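Local coordinates for 65 kDa virulence protein (Salmonella typhimurium, PDB 2GWM) that probably transfers ADP-ribose from NAD(+) to an arginine of host actin, blocking filament assembly and so destroying the cytoskeleton of the infected cell, at residues T36-S39 and T45-P48. Numbering follows the deposited sequence.
Sequences TLLS and TNEP
Leu38, near the end of helix 30-39, rests its forked side chain against the backbone of Thr45 and Asn46. The two methyls divide the work. CD1 lies 4.0 Å from Thr45 N, and CD2 sits 3.9 Å from Asn46 N. CD2 also meets the side chain of Asn46, at 4.0 Å from its CB. Further back, Leu38 CB comes within 4.1 Å of Thr45 O. CG lies anti to the backbone N of Leu38 (chi1 163°), which sets both methyls against the loop. Only van der Waals contacts join the two segments.

The CB of Thr45 points away from the helix, and it is the residue's backbone that meets the leucine. Its hydroxyl is used within the loop instead. Glu47 N donates to Thr45 OG1 over 3.2 Å, with an N-H...O angle of 146°, and this closes an ST turn. The turn ties together the chain on both sides of Asn46.

The Asn46 side chain passes obliquely by Leu38 and touches it through CB. Its CG stands between the backbone N and the carbonyl carbon (chi1 62°), which carries the amide past the leucine without touching it. ND2 is hydrogen-bonded to OE1 of Glu35, a residue about one helical turn before Leu38. A polar link to the helix thus lies beside the apolar one.

Leu37 is buried and packs on Phe53 and Met57 of helix 50-69. Pro48 touches the same Phe53 and also Leu43. The site is at the surface, well away from the predicted active-site residues. The arrangement is the connection between two successive helices of the ADP-ribosyltransferase domain: the chain leaving helix 30-39 folds back along its last turn, and an ST turn leads it toward helix 50-69.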
ATOM      1  N   THR A  36      15.981 -12.128  -7.267  1.00 20.39           N
ATOM      2  CA  THR A  36      15.934 -11.701  -5.875  1.00 21.12           C
ATOM      3  C   THR A  36      16.104 -12.841  -4.887  1.00 20.25           C
ATOM      4  O   THR A  36      16.868 -12.765  -3.926  1.00 20.56           O
ATOM      5  CB  THR A  36      14.649 -10.924  -5.596  1.00 22.57           C
ATOM      6  OG1 THR A  36      14.668  -9.684  -6.328  1.00 25.31           O
ATOM      7  CG2 THR A  36      14.445 -10.727  -4.085  1.00 23.48           C
ATOM      8  N   LEU A  37      15.373 -13.918  -5.111  1.00 19.69           N
ATOM      9  CA  LEU A  37      15.486 -15.062  -4.226  1.00 19.82           C
ATOM     10  C   LEU A  37      16.879 -15.639  -4.204  1.00 19.49           C
ATOM     11  O   LEU A  37      17.382 -16.030  -3.142  1.00 20.82           O
ATOM     12  CB  LEU A  37      14.456 -16.095  -4.575  1.00 20.41           C
ATOM     13  CG  LEU A  37      13.004 -15.619  -4.416  1.00 20.91           C
ATOM     14  CD1 LEU A  37      12.089 -16.696  -5.005  1.00 21.26           C
ATOM     15  CD2 LEU A  37      12.607 -15.321  -2.983  1.00 20.53           C
ATOM     16  N   LEU A  38      17.526 -15.644  -5.357  1.00 19.98           N
ATOM     17  CA  LEU A  38      18.884 -16.200  -5.451  1.00 21.02           C
ATOM     18  C   LEU A  38      19.835 -15.236  -4.734  1.00 20.78           C
ATOM     19  O   LEU A  38      20.646 -15.660  -3.900  1.00 22.16           O
ATOM     20  CB  LEU A  38      19.298 -16.401  -6.900  1.00 21.16           C
ATOM     21  CG  LEU A  38      20.789 -16.581  -7.134  1.00 24.15           C
ATOM     22  CD1 LEU A  38      21.289 -17.791  -6.403  1.00 25.99           C
ATOM     23  CD2 LEU A  38      21.106 -16.680  -8.611  1.00 25.72           C
ATOM     24  N   SER A  39      19.751 -13.949  -5.054  1.00 22.00           N
ATOM     25  CA  SER A  39      20.680 -12.981  -4.502  1.00 22.75           C
ATOM     26  C   SER A  39      20.588 -12.823  -2.987  1.00 23.74           C
ATOM     27  O   SER A  39      21.556 -12.512  -2.326  1.00 23.55           O
ATOM     28  CB  SER A  39      20.537 -11.635  -5.190  1.00 24.47           C
ATOM     29  OG  SER A  39      19.282 -11.075  -4.997  1.00 30.12           O
ATOM     30  N   THR A  45      19.724 -21.400  -6.796  1.00 28.90           N
ATOM     31  CA  THR A  45      19.760 -21.087  -8.245  1.00 29.47           C
ATOM     32  C   THR A  45      18.628 -20.153  -8.607  1.00 29.21           C
ATOM     33  O   THR A  45      17.688 -20.010  -7.847  1.00 28.34           O
ATOM     34  CB  THR A  45      19.653 -22.337  -9.203  1.00 29.83           C
ATOM     35  OG1 THR A  45      18.335 -22.887  -9.194  1.00 30.06           O
ATOM     36  CG2 THR A  45      20.685 -23.427  -8.852  1.00 30.60           C
ATOM     37  N   ASN A  46      18.721 -19.535  -9.784  1.00 29.16           N
ATOM     38  CA  ASN A  46      17.587 -18.761 -10.345  1.00 29.69           C
ATOM     39  C   ASN A  46      16.625 -19.601 -11.223  1.00 30.03           C
ATOM     40  O   ASN A  46      15.730 -19.055 -11.906  1.00 29.93           O
ATOM     41  CB  ASN A  46      18.085 -17.531 -11.116  1.00 29.89           C
ATOM     42  CG  ASN A  46      18.955 -17.900 -12.329  1.00 30.71           C
ATOM     43  OD1 ASN A  46      19.135 -19.071 -12.613  1.00 31.87           O
ATOM     44  ND2 ASN A  46      19.465 -16.882 -13.064  1.00 31.20           N
ATOM     45  N   GLU A  47      16.817 -20.923 -11.196  1.00 30.93           N
ATOM     46  CA  GLU A  47      15.937 -21.862 -11.887  1.00 31.23           C
ATOM     47  C   GLU A  47      15.380 -22.958 -10.963  1.00 30.60           C
ATOM     48  O   GLU A  47      15.669 -24.133 -11.181  1.00 29.82           O
ATOM     49  CB  GLU A  47      16.695 -22.490 -13.055  1.00 31.72           C
ATOM     50  CG  GLU A  47      16.726 -21.575 -14.274  1.00 33.54           C
ATOM     51  CD  GLU A  47      17.818 -21.933 -15.264  1.00 36.67           C
ATOM     52  OE1 GLU A  47      18.205 -23.128 -15.340  1.00 39.93           O
ATOM     53  OE2 GLU A  47      18.303 -21.008 -15.956  1.00 41.22           O
ATOM     54  N   PRO A  48      14.563 -22.582  -9.948  1.00 28.93           N
ATOM     55  CA  PRO A  48      13.890 -23.503  -9.023  1.00 29.36           C
ATOM     56  C   PRO A  48      12.648 -24.147  -9.619  1.00 29.26           C
ATOM     57  O   PRO A  48      12.094 -23.620 -10.609  1.00 28.87           O
ATOM     58  CB  PRO A  48      13.382 -22.558  -7.925  1.00 28.56           C
ATOM     59  CG  PRO A  48      13.107 -21.272  -8.673  1.00 29.92           C
ATOM     60  CD  PRO A  48      14.253 -21.176  -9.623  1.00 29.82           C
TER